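Local coordinates for carboxylesterase YbfK (Bacillus subtilis, PDB 4CCY), which hydrolyses carboxylic esters to an alcohol and a carboxylate, as a cytoplasmic carboxylesterase of the alpha/beta hydrolase superfamily, at residues Tyr71-Ile74 with Ala75-Ser79; Leu196-Gln199 with Ile200-Val204; Val204-Asp208 with Glu209-Leu213; Val283-Arg286 with Val287-Phe290. All blocks are in the same frame, centred on the assembly; numbering follows the deposited sequence.

Overall arrangement
The four contacts follow one another along the chain in numerical order and fall into two pairs. Contacts 1 and 4, with centres about 11 Å apart, lie on helices 71-80 and 280-290, which pack together against the central, largely parallel sheet of the alpha/beta hydrolase fold. Contacts 2 and 3, with centres about 12 Å apart, share Val204: one runs along helix 194-205, the other covers its end and the turn beyond. A single packing touch of Tyr71 CE2 on Leu196 CD1 links the pairs, whereas contacts 3 and 4 have centres about 33 Å apart. The first pair thus belongs to the sheet-packed core, the second to a segment inserted between strands 146-152 and 236-241.

Contact 1 (Tyr71-Ile74 with Ala75-Ser79); sequences YPNI and AAWSS
The indole of Trp77 has Asn73 lying over one face: Asn73 CB sits 3.7 Å from the centroid of the six-membered ring, 15° off the ring normal, a CH-pi contact one helical turn apart. The two side chains run alongside each other, with amide and indole planes 18° apart. The indole NE1 is bonded to Asn284 O of helix 280-290, while Asn73 ND2 reaches Asn284 OD1 and Ser276 O. With CG beside its backbone N (chi1 -61°), Trp77 lays its ring back along the preceding turn. The backbone repeats the pairing, Trp77 N donating to Asn73 O at 3.2 Å. Ser78 N likewise bonds Ile74 O at 3.0 Å, and Ser78 OG is hydrogen-bonded to Thr83 OG1. Earlier in the helix two waters stand in for direct bonds, one linking Tyr71 O with Ala75 N, the other Pro72 O with Ala76 N. Replacing Trp77 by an alanine is likely to uncover Asn73 CB, open a gap against Leu57 and Leu59, and leave Asn284 O without its indole donor. This beta-alpha-beta crossover thus combines a CH-pi contact beside the sheet with buried polar ends satisfied largely by Asn284 and, for Ser78, by Thr83.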
loop_
_atom_site.group_PDB
_atom_site.type_symbol
_atom_site.label_atom_id
_atom_site.label_comp_id
_atom_site.label_asym_id
_atom_site.label_seq_id
_atom_site.Cartn_x
_atom_site.Cartn_y
_atom_site.Cartn_z
ATOM N N TYR A 71 6.652 2.818 9.563
ATOM C CA TYR A 71 7.293 3.269 10.826
ATOM C C TYR A 71 6.966 4.724 11.255
ATOM O O TYR A 71 6.790 4.969 12.437
ATOM C CB TYR A 71 8.815 2.992 10.865
ATOM C CG TYR A 71 9.620 3.901 9.977
ATOM C CD1 TYR A 71 10.080 5.147 10.438
ATOM C CD2 TYR A 71 9.897 3.546 8.662
ATOM C CE1 TYR A 71 10.789 6.002 9.603
ATOM C CE2 TYR A 71 10.609 4.400 7.822
ATOM C CZ TYR A 71 11.053 5.616 8.297
ATOM O OH TYR A 71 11.760 6.456 7.456
ATOM N N PRO A 72 6.870 5.688 10.310
ATOM C CA PRO A 72 6.625 7.045 10.841
ATOM C C PRO A 72 5.138 7.385 11.021
ATOM O O PRO A 72 4.799 8.495 11.415
ATOM C CB PRO A 72 7.242 7.944 9.769
ATOM C CG PRO A 72 7.098 7.165 8.505
ATOM C CD PRO A 72 7.058 5.707 8.845
ATOM N N ASN A 73 4.261 6.436 10.716
ATOM C CA ASN A 73 2.828 6.640 10.874
ATOM C C ASN A 73 2.233 5.760 11.972
ATOM O O ASN A 73 1.175 6.071 12.523
ATOM C CB ASN A 73 2.134 6.359 9.552
ATOM C CG ASN A 73 2.917 6.891 8.375
ATOM O OD1 ASN A 73 3.588 6.127 7.696
ATOM N ND2 ASN A 73 2.871 8.210 8.152
ATOM N N ILE A 74 2.927 4.669 12.295
ATOM C CA ILE A 74 2.325 3.620 13.113
ATOM C C ILE A 74 2.018 4.027 14.558
ATOM O O ILE A 74 0.995 3.615 15.108
ATOM C CB ILE A 74 3.074 2.260 12.998
ATOM C CG1 ILE A 74 2.175 1.108 13.454
ATOM C CG2 ILE A 74 4.422 2.274 13.694
ATOM C CD1 ILE A 74 1.087 0.810 12.439
ATOM N N ALA A 75 2.868 4.847 15.169
ATOM C CA ALA A 75 2.580 5.284 16.547
ATOM C C ALA A 75 1.279 6.096 16.625
ATOM O O ALA A 75 0.433 5.825 17.480
ATOM C CB ALA A 75 3.745 6.060 17.153
ATOM N N ALA A 76 1.115 7.073 15.734
ATOM C CA ALA A 76 -0.113 7.891 15.714
ATOM C C ALA A 76 -1.380 7.042 15.532
ATOM O O ALA A 76 -2.358 7.192 16.273
ATOM C CB ALA A 76 -0.033 8.964 14.637
ATOM N N TRP A 77 -1.351 6.129 14.562
ATOM C CA TRP A 77 -2.546 5.354 14.235
ATOM C C TRP A 77 -2.863 4.252 15.212
ATOM O O TRP A 77 -4.025 3.853 15.350
ATOM C CB TRP A 77 -2.473 4.831 12.813
ATOM C CG TRP A 77 -2.389 5.939 11.786
ATOM C CD1 TRP A 77 -2.787 7.275 11.934
ATOM C CD2 TRP A 77 -1.891 5.837 10.410
ATOM N NE1 TRP A 77 -2.558 7.983 10.780
ATOM C CE2 TRP A 77 -2.022 7.178 9.824
ATOM C CE3 TRP A 77 -1.356 4.808 9.636
ATOM C CZ2 TRP A 77 -1.630 7.448 8.522
ATOM C CZ3 TRP A 77 -0.978 5.093 8.324
ATOM C CH2 TRP A 77 -1.107 6.379 7.781
ATOM N N SER A 78 -1.845 3.774 15.922
ATOM C CA SER A 78 -2.029 2.669 16.870
ATOM C C SER A 78 -2.319 3.125 18.293
ATOM O O SER A 78 -2.360 2.296 19.199
ATOM C CB SER A 78 -0.832 1.710 16.835
ATOM O OG SER A 78 -0.667 1.204 15.516
ATOM N N SER A 79 -2.524 4.432 18.488
ATOM C CA SER A 79 -3.057 4.939 19.750
ATOM C C SER A 79 -4.540 4.603 19.828
ATOM O O SER A 79 -5.034 4.199 20.877
ATOM C CB SER A 79 -2.894 6.460 19.873
ATOM O OG SER A 79 -1.613 6.889 19.450
HETATM O O HOH W 1 5.331 6.254 14.119
HETATM O O HOH W 2 3.116 8.110 14.217
#

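Contact 2 (Leu196-Gln199 with Ile200-Val204); sequences LQRQ and IVAGV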
loop_
_atom_site.group_PDB
_atom_site.type_symbol
_atom_site.label_atom_id
_atom_site.label_comp_id
_atom_site.label_asym_id
_atom_site.label_seq_id
_atom_site.Cartn_x
_atom_site.Cartn_y
_atom_site.Cartn_z
ATOM N N LEU A 196 15.515 1.697 4.739
ATOM C CA LEU A 196 14.524 1.419 3.698
ATOM C C LEU A 196 15.129 1.368 2.300
ATOM O O LEU A 196 14.765 0.504 1.506
ATOM C CB LEU A 196 13.347 2.401 3.735
ATOM C CG LEU A 196 12.012 1.845 4.235
ATOM C CD1 LEU A 196 10.904 2.878 4.067
ATOM C CD2 LEU A 196 11.636 0.547 3.517
ATOM N N GLN A 197 16.047 2.290 2.018
ATOM C CA GLN A 197 16.821 2.289 0.777
ATOM C C GLN A 197 17.440 0.913 0.568
ATOM O O GLN A 197 17.282 0.297 -0.494
ATOM C CB GLN A 197 17.931 3.346 0.853
ATOM C CG GLN A 197 18.812 3.450 -0.393
ATOM C CD GLN A 197 18.188 4.285 -1.498
ATOM O OE1 GLN A 197 17.336 5.139 -1.237
ATOM N NE2 GLN A 197 18.611 4.042 -2.743
ATOM N N ARG A 198 18.106 0.419 1.606
ATOM C CA ARG A 198 18.821 -0.843 1.533
ATOM C C ARG A 198 17.882 -2.030 1.286
ATOM O O ARG A 198 18.157 -2.879 0.432
ATOM C CB ARG A 198 19.648 -1.049 2.808
ATOM C CG ARG A 198 20.214 -2.447 2.950
ATOM C CD ARG A 198 21.492 -2.582 2.144
ATOM N NE ARG A 198 21.788 -3.977 1.820
ATOM C CZ ARG A 198 21.514 -4.542 0.647
ATOM N NH1 ARG A 198 20.926 -3.833 -0.313
ATOM N NH2 ARG A 198 21.831 -5.815 0.433
ATOM N N GLN A 199 16.774 -2.064 2.028
ATOM C CA GLN A 199 15.817 -3.158 1.960
ATOM C C GLN A 199 15.196 -3.288 0.572
ATOM O O GLN A 199 15.139 -4.383 0.014
ATOM C CB GLN A 199 14.720 -2.995 3.017
ATOM C CG GLN A 199 13.697 -4.119 2.970
ATOM C CD GLN A 199 12.504 -3.908 3.878
ATOM O OE1 GLN A 199 12.605 -3.268 4.916
ATOM N NE2 GLN A 199 11.371 -4.474 3.501
ATOM N N ILE A 200 14.740 -2.167 0.026
ATOM C CA ILE A 200 14.135 -2.137 -1.299
ATOM C C ILE A 200 15.118 -2.607 -2.385
ATOM O O ILE A 200 14.741 -3.383 -3.272
ATOM C CB ILE A 200 13.566 -0.733 -1.622
ATOM C CG1 ILE A 200 12.416 -0.411 -0.666
ATOM C CG2 ILE A 200 13.112 -0.645 -3.076
ATOM C CD1 ILE A 200 12.000 1.039 -0.699
ATOM N N VAL A 201 16.367 -2.142 -2.304
ATOM C CA VAL A 201 17.429 -2.569 -3.225
ATOM C C VAL A 201 17.649 -4.074 -3.123
ATOM O O VAL A 201 17.668 -4.765 -4.136
ATOM C CB VAL A 201 18.743 -1.782 -3.003
ATOM C CG1 VAL A 201 19.905 -2.380 -3.799
ATOM C CG2 VAL A 201 18.552 -0.327 -3.391
ATOM N N ALA A 202 17.761 -4.578 -1.895
ATOM C CA ALA A 202 17.978 -6.009 -1.642
ATOM C C ALA A 202 16.768 -6.841 -2.068
ATOM O O ALA A 202 16.909 -7.992 -2.482
ATOM C CB ALA A 202 18.321 -6.252 -0.173
ATOM N N GLY A 203 15.581 -6.248 -1.966
ATOM C CA GLY A 203 14.350 -6.876 -2.435
ATOM C C GLY A 203 14.407 -7.149 -3.924
ATOM O O GLY A 203 14.095 -8.250 -4.370
ATOM N N VAL A 204 14.819 -6.135 -4.678
ATOM C CA VAL A 204 14.960 -6.225 -6.119
ATOM C C VAL A 204 16.103 -7.183 -6.518
ATOM O O VAL A 204 15.980 -7.931 -7.487
ATOM C CB VAL A 204 15.141 -4.816 -6.749
ATOM C CG1 VAL A 204 15.252 -4.908 -8.261
ATOM C CG2 VAL A 204 13.981 -3.896 -6.364
#
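Leu196 to Gln199 are bonded to the next turn of helix 194-205 by an unbroken run of alpha-helical backbone hydrogen bonds. Ile200 N donates to Leu196 O at 3.1 Å and Ala202 N to Arg198 O at 2.9 Å; Val201 N with Gln197 O and Gly203 N with Gln199 O complete the series. The helix lies in the insertion between strands 146-152 and 236-241, the position where cap regions occur in alpha/beta hydrolases. Apolar contact is lighter: Leu196 CD2 and Ile200 CD1 are 4.3 Å apart. Both side chains are buried, Ile200 also meeting Phe65, Leu192 and Ile182.

Arg198 packs its guanidinium on aliphatic groups. Its chain bends at the second torsion (chi2 82°), which folds the guanidinium back along the helix until one face lies over the Ala202 methyl; Arg198 NH1 is 3.6 Å from Ala202 CB. Val201 CG1 comes to the guanidinium edge, 3.9 Å from Arg198 NH1. The group also has a long, weak ion pair with Glu205. Shortening Arg198 to an alanine is likely to uncover the Ala202 methyl and the Val201 branch and to leave Glu205 without this distant positive mate.

Polar ends turned off the helix find partners elsewhere: Gln199, extended beyond CG, bonds Ser24 OG through OE1 and Ser66 OG through NE2. The chemistry therefore differs round the helix: an aliphatic Leu196-Ile200 pair, with the Ile200 side chain about 10 Å from that of His273, the probable charge-relay histidine; an amide clasped between neighbouring hydroxyls; and a cation resting on a methyl group.

Contact 3 (Val204-Asp208 with Glu209-Leu213); sequences VEWQD and EQRSL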
loop_
_atom_site.group_PDB
_atom_site.type_symbol
_atom_site.label_atom_id
_atom_site.label_comp_id
_atom_site.label_asym_id
_atom_site.label_seq_id
_atom_site.Cartn_x
_atom_site.Cartn_y
_atom_site.Cartn_z
ATOM N N VAL A 204 14.819 -6.135 -4.678
ATOM C CA VAL A 204 14.960 -6.225 -6.119
ATOM C C VAL A 204 16.103 -7.183 -6.518
ATOM O O VAL A 204 15.980 -7.931 -7.487
ATOM C CB VAL A 204 15.141 -4.816 -6.749
ATOM C CG1 VAL A 204 15.252 -4.908 -8.261
ATOM C CG2 VAL A 204 13.981 -3.896 -6.364
ATOM N N GLU A 205 17.202 -7.170 -5.765
ATOM C CA GLU A 205 18.313 -8.107 -6.008
ATOM C C GLU A 205 17.896 -9.569 -5.864
ATOM O O GLU A 205 18.387 -10.432 -6.583
ATOM C CB GLU A 205 19.495 -7.802 -5.096
ATOM C CG GLU A 205 20.248 -6.556 -5.530
ATOM C CD GLU A 205 21.390 -6.204 -4.607
ATOM O OE1 GLU A 205 21.226 -6.299 -3.366
ATOM O OE2 GLU A 205 22.457 -5.824 -5.128
ATOM N N TRP A 206 16.985 -9.831 -4.934
ATOM C CA TRP A 206 16.462 -11.168 -4.729
ATOM C C TRP A 206 15.637 -11.579 -5.913
ATOM O O TRP A 206 14.574 -11.028 -6.147
ATOM C CB TRP A 206 15.655 -11.229 -3.427
ATOM C CG TRP A 206 15.116 -12.604 -3.089
ATOM C CD1 TRP A 206 15.594 -13.839 -3.519
ATOM C CD2 TRP A 206 13.983 -12.921 -2.210
ATOM N NE1 TRP A 206 14.846 -14.866 -2.993
ATOM C CE2 TRP A 206 13.866 -14.386 -2.202
ATOM C CE3 TRP A 206 13.078 -12.167 -1.466
ATOM C CZ2 TRP A 206 12.886 -15.040 -1.466
ATOM C CZ3 TRP A 206 12.100 -12.842 -0.724
ATOM C CH2 TRP A 206 12.001 -14.239 -0.737
ATOM N N GLN A 207 16.133 -12.552 -6.671
ATOM C CA GLN A 207 15.429 -13.039 -7.850
ATOM C C GLN A 207 14.423 -14.124 -7.476
ATOM O O GLN A 207 14.770 -15.298 -7.382
ATOM C CB GLN A 207 16.422 -13.553 -8.906
ATOM C CG GLN A 207 17.336 -12.470 -9.474
ATOM C CD GLN A 207 16.575 -11.233 -9.940
ATOM O OE1 GLN A 207 16.706 -10.155 -9.358
ATOM N NE2 GLN A 207 15.771 -11.387 -10.986
ATOM N N ASP A 208 13.176 -13.722 -7.258
ATOM C CA ASP A 208 12.114 -14.659 -6.916
ATOM C C ASP A 208 10.854 -14.269 -7.692
ATOM O O ASP A 208 10.209 -13.256 -7.399
ATOM C CB ASP A 208 11.888 -14.641 -5.405
ATOM C CG ASP A 208 10.952 -15.729 -4.926
ATOM O OD1 ASP A 208 10.897 -16.811 -5.534
ATOM O OD2 ASP A 208 10.284 -15.512 -3.902
ATOM N N GLU A 209 10.516 -15.067 -8.698
ATOM C CA GLU A 209 9.447 -14.676 -9.627
ATOM C C GLU A 209 8.050 -14.647 -8.989
ATOM O O GLU A 209 7.202 -13.832 -9.386
ATOM C CB GLU A 209 9.497 -15.453 -10.960
ATOM C CG GLU A 209 9.463 -16.966 -10.849
ATOM C CD GLU A 209 9.613 -17.671 -12.195
ATOM O OE1 GLU A 209 10.708 -17.605 -12.801
ATOM O OE2 GLU A 209 8.631 -18.304 -12.649
ATOM N N GLN A 210 7.832 -15.509 -7.995
ATOM C CA GLN A 210 6.580 -15.546 -7.237
ATOM C C GLN A 210 6.339 -14.284 -6.404
ATOM O O GLN A 210 5.212 -14.002 -6.013
ATOM C CB GLN A 210 6.554 -16.762 -6.305
ATOM C CG GLN A 210 6.141 -18.067 -6.968
ATOM C CD GLN A 210 6.346 -19.263 -6.048
ATOM O OE1 GLN A 210 7.481 -19.623 -5.734
ATOM N NE2 GLN A 210 5.252 -19.881 -5.615
ATOM N N ARG A 211 7.409 -13.550 -6.117
ATOM C CA ARG A 211 7.334 -12.330 -5.326
ATOM C C ARG A 211 7.696 -11.096 -6.169
ATOM O O ARG A 211 7.946 -10.007 -5.633
ATOM C CB ARG A 211 8.218 -12.447 -4.077
ATOM C CG ARG A 211 7.792 -13.568 -3.138
ATOM C CD ARG A 211 8.496 -13.541 -1.789
ATOM N NE ARG A 211 8.407 -14.873 -1.201
ATOM C CZ ARG A 211 8.620 -15.185 0.074
ATOM N NH1 ARG A 211 8.935 -14.263 0.979
ATOM N NH2 ARG A 211 8.508 -16.447 0.450
ATOM N N SER A 212 7.708 -11.274 -7.488
ATOM C CA SER A 212 7.958 -10.178 -8.410
ATOM C C SER A 212 6.635 -9.645 -8.927
ATOM O O SER A 212 5.845 -10.392 -9.507
ATOM C CB SER A 212 8.821 -10.647 -9.587
ATOM O OG SER A 212 10.082 -11.087 -9.130
ATOM N N LEU A 213 6.382 -8.363 -8.694
ATOM C CA LEU A 213 5.181 -7.726 -9.198
ATOM C C LEU A 213 5.242 -7.688 -10.709
ATOM O O LEU A 213 6.282 -7.356 -11.284
ATOM C CB LEU A 213 5.046 -6.316 -8.636
ATOM C CG LEU A 213 4.602 -6.213 -7.176
ATOM C CD1 LEU A 213 4.896 -4.815 -6.672
ATOM C CD2 LEU A 213 3.133 -6.560 -7.003
HETATM O O HOH W 3 12.794 -10.670 -8.816
HETATM O O HOH W 4 9.559 -18.171 -7.116
#
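Asp208 and Arg211 close a tight turn in which the chain, having left helical geometry at Trp206 (psi 111°), makes a brief 3-10 turn at Glu209-Gln210, so that Arg211 N donates to Asp208 O at 3.1 Å. The same oxygen accepts from Ser212 OG at 2.8 Å. These two donors approach from opposite faces of the carbonyl plane, gripping the oxygen from both sides. Ser212 OG in turn accepts from a water that also donates to Trp206 O, bridging the two ends of the turn.

The side chains add a charged layer. Asp208 OD2 forms a salt bridge with Arg211 NE at 3.4 Å, the carboxylate and guanidinium planes lying 49° apart, a single slanted contact and not a two-pronged one. Extended from CG to NE, the Arg211 chain runs past Asp208 OD2, which lies 3.3 Å from Arg211 CG, and carries its guanidinium to the Trp206 ring. A second water joins Asp208 OD1 to the backbone N and the OE1 of Gln210.

Trp206 CH2 rests over one face of the guanidinium, 3.5 Å from Arg211 NH1, while that nitrogen stands at the edge of the indole; the planes are 63° apart. Asp208 CB lies over a face of the same indole, so one ring touches both partners of the salt bridge. The turn begins the run from helix 194-205 toward strand 222-223: Trp206 packs on Ser13 and Tyr18 of helix 12-24, and Arg211, bonded through NH1 to Asn93 O and Tyr18 OH, lies against Ile96 and Pro97 of strand 96-97.

Contact 4 (Val283-Arg286 with Val287-Phe290); sequences VNQR and VLSF
Helix 280-290, which packs on the central sheet of the alpha/beta hydrolase fold, carries this contact, with Val283 and Val287 on its buried side and Gln285 and Ser289 on its exposed one. Backbone bonds of regular alpha-helical spacing link the two turns, among them Val287 N to Val283 O at 3.0 Å and Ser289 N to Gln285 O at 2.8 Å. On the buried side, Val283 CG1 and Val287 CG2 meet at 4.2 Å; both valines touch Trp77 of helix 71-80 and strand 146-152, and so fill the seam between helix and sheet. Arg286 runs past Phe290, its NH1 3.8 Å from Phe290 CB and the guanidinium plane 76° from that of the ring. That guanidinium is held from outside, by a salt bridge from NE to Glu266 and a bond from NH2 to Gln264, while the Phe290 ring has its own cation-pi partner in Arg148. On the exposed side, a bend at the second torsion of Gln285 (chi2 57°) brings the amide back along the helix, where NE2 donates to Ser289 OG at 3.0 Å, the hydroxyl oxygen lying 17° out of the amide plane.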
loop_
_atom_site.group_PDB
_atom_site.type_symbol
_atom_site.label_atom_id
_atom_site.label_comp_id
_atom_site.label_asym_id
_atom_site.label_seq_id
_atom_site.Cartn_x
_atom_site.Cartn_y
_atom_site.Cartn_z
ATOM N N VAL A 283 0.007 13.692 7.190
ATOM C CA VAL A 283 -0.719 12.461 6.854
ATOM C C VAL A 283 -1.228 11.762 8.115
ATOM O O VAL A 283 -2.380 11.330 8.147
ATOM C CB VAL A 283 0.130 11.497 5.960
ATOM C CG1 VAL A 283 -0.523 10.130 5.793
ATOM C CG2 VAL A 283 0.359 12.096 4.589
ATOM N N ASN A 284 -0.387 11.659 9.148
ATOM C CA ASN A 284 -0.794 11.030 10.413
ATOM C C ASN A 284 -2.107 11.601 10.967
ATOM O O ASN A 284 -3.067 10.857 11.219
ATOM C CB ASN A 284 0.314 11.130 11.477
ATOM C CG ASN A 284 1.486 10.184 11.203
ATOM O OD1 ASN A 284 1.466 9.400 10.251
ATOM N ND2 ASN A 284 2.510 10.264 12.033
ATOM N N GLN A 285 -2.152 12.924 11.123
ATOM C CA GLN A 285 -3.327 13.584 11.690
ATOM C C GLN A 285 -4.526 13.599 10.733
ATOM O O GLN A 285 -5.665 13.390 11.167
ATOM C CB GLN A 285 -2.989 14.995 12.212
ATOM C CG GLN A 285 -4.183 15.747 12.816
ATOM C CD GLN A 285 -4.839 14.997 13.961
ATOM O OE1 GLN A 285 -4.244 14.836 15.021
ATOM N NE2 GLN A 285 -6.062 14.524 13.749
ATOM N N ARG A 286 -4.274 13.819 9.444
ATOM C CA ARG A 286 -5.345 13.855 8.446
ATOM C C ARG A 286 -6.113 12.537 8.408
ATOM O O ARG A 286 -7.340 12.518 8.324
ATOM C CB ARG A 286 -4.791 14.169 7.063
ATOM C CG ARG A 286 -5.847 14.183 5.977
ATOM C CD ARG A 286 -6.692 15.450 6.080
ATOM N NE ARG A 286 -7.829 15.485 5.160
ATOM C CZ ARG A 286 -9.052 15.029 5.438
ATOM N NH1 ARG A 286 -9.327 14.456 6.609
ATOM N NH2 ARG A 286 -10.012 15.140 4.516
ATOM N N VAL A 287 -5.374 11.440 8.460
ATOM C CA VAL A 287 -5.973 10.115 8.503
ATOM C C VAL A 287 -6.719 9.882 9.822
ATOM O O VAL A 287 -7.834 9.383 9.800
ATOM C CB VAL A 287 -4.921 9.020 8.194
ATOM C CG1 VAL A 287 -5.437 7.622 8.509
ATOM C CG2 VAL A 287 -4.493 9.123 6.728
ATOM N N LEU A 288 -6.122 10.248 10.956
ATOM C CA LEU A 288 -6.825 10.116 12.249
ATOM C C LEU A 288 -8.159 10.871 12.227
ATOM O O LEU A 288 -9.193 10.331 12.626
ATOM C CB LEU A 288 -5.969 10.620 13.413
ATOM C CG LEU A 288 -4.908 9.743 14.082
ATOM C CD1 LEU A 288 -4.312 10.519 15.251
ATOM C CD2 LEU A 288 -5.488 8.410 14.560
ATOM N N SER A 289 -8.121 12.117 11.749
ATOM C CA SER A 289 -9.314 12.967 11.608
ATOM C C SER A 289 -10.385 12.320 10.724
ATOM O O SER A 289 -11.568 12.298 11.078
ATOM C CB SER A 289 -8.918 14.324 11.020
ATOM O OG SER A 289 -8.414 15.194 12.027
ATOM N N PHE A 290 -9.962 11.798 9.572
ATOM C CA PHE A 290 -10.885 11.140 8.673
ATOM C C PHE A 290 -11.433 9.847 9.294
ATOM O O PHE A 290 -12.639 9.634 9.308
ATOM C CB PHE A 290 -10.232 10.856 7.318
ATOM C CG PHE A 290 -11.100 10.051 6.385
ATOM C CD1 PHE A 290 -12.153 10.649 5.698
ATOM C CD2 PHE A 290 -10.860 8.689 6.197
ATOM C CE1 PHE A 290 -12.952 9.906 4.841
ATOM C CE2 PHE A 290 -11.651 7.943 5.341
ATOM C CZ PHE A 290 -12.695 8.553 4.658
#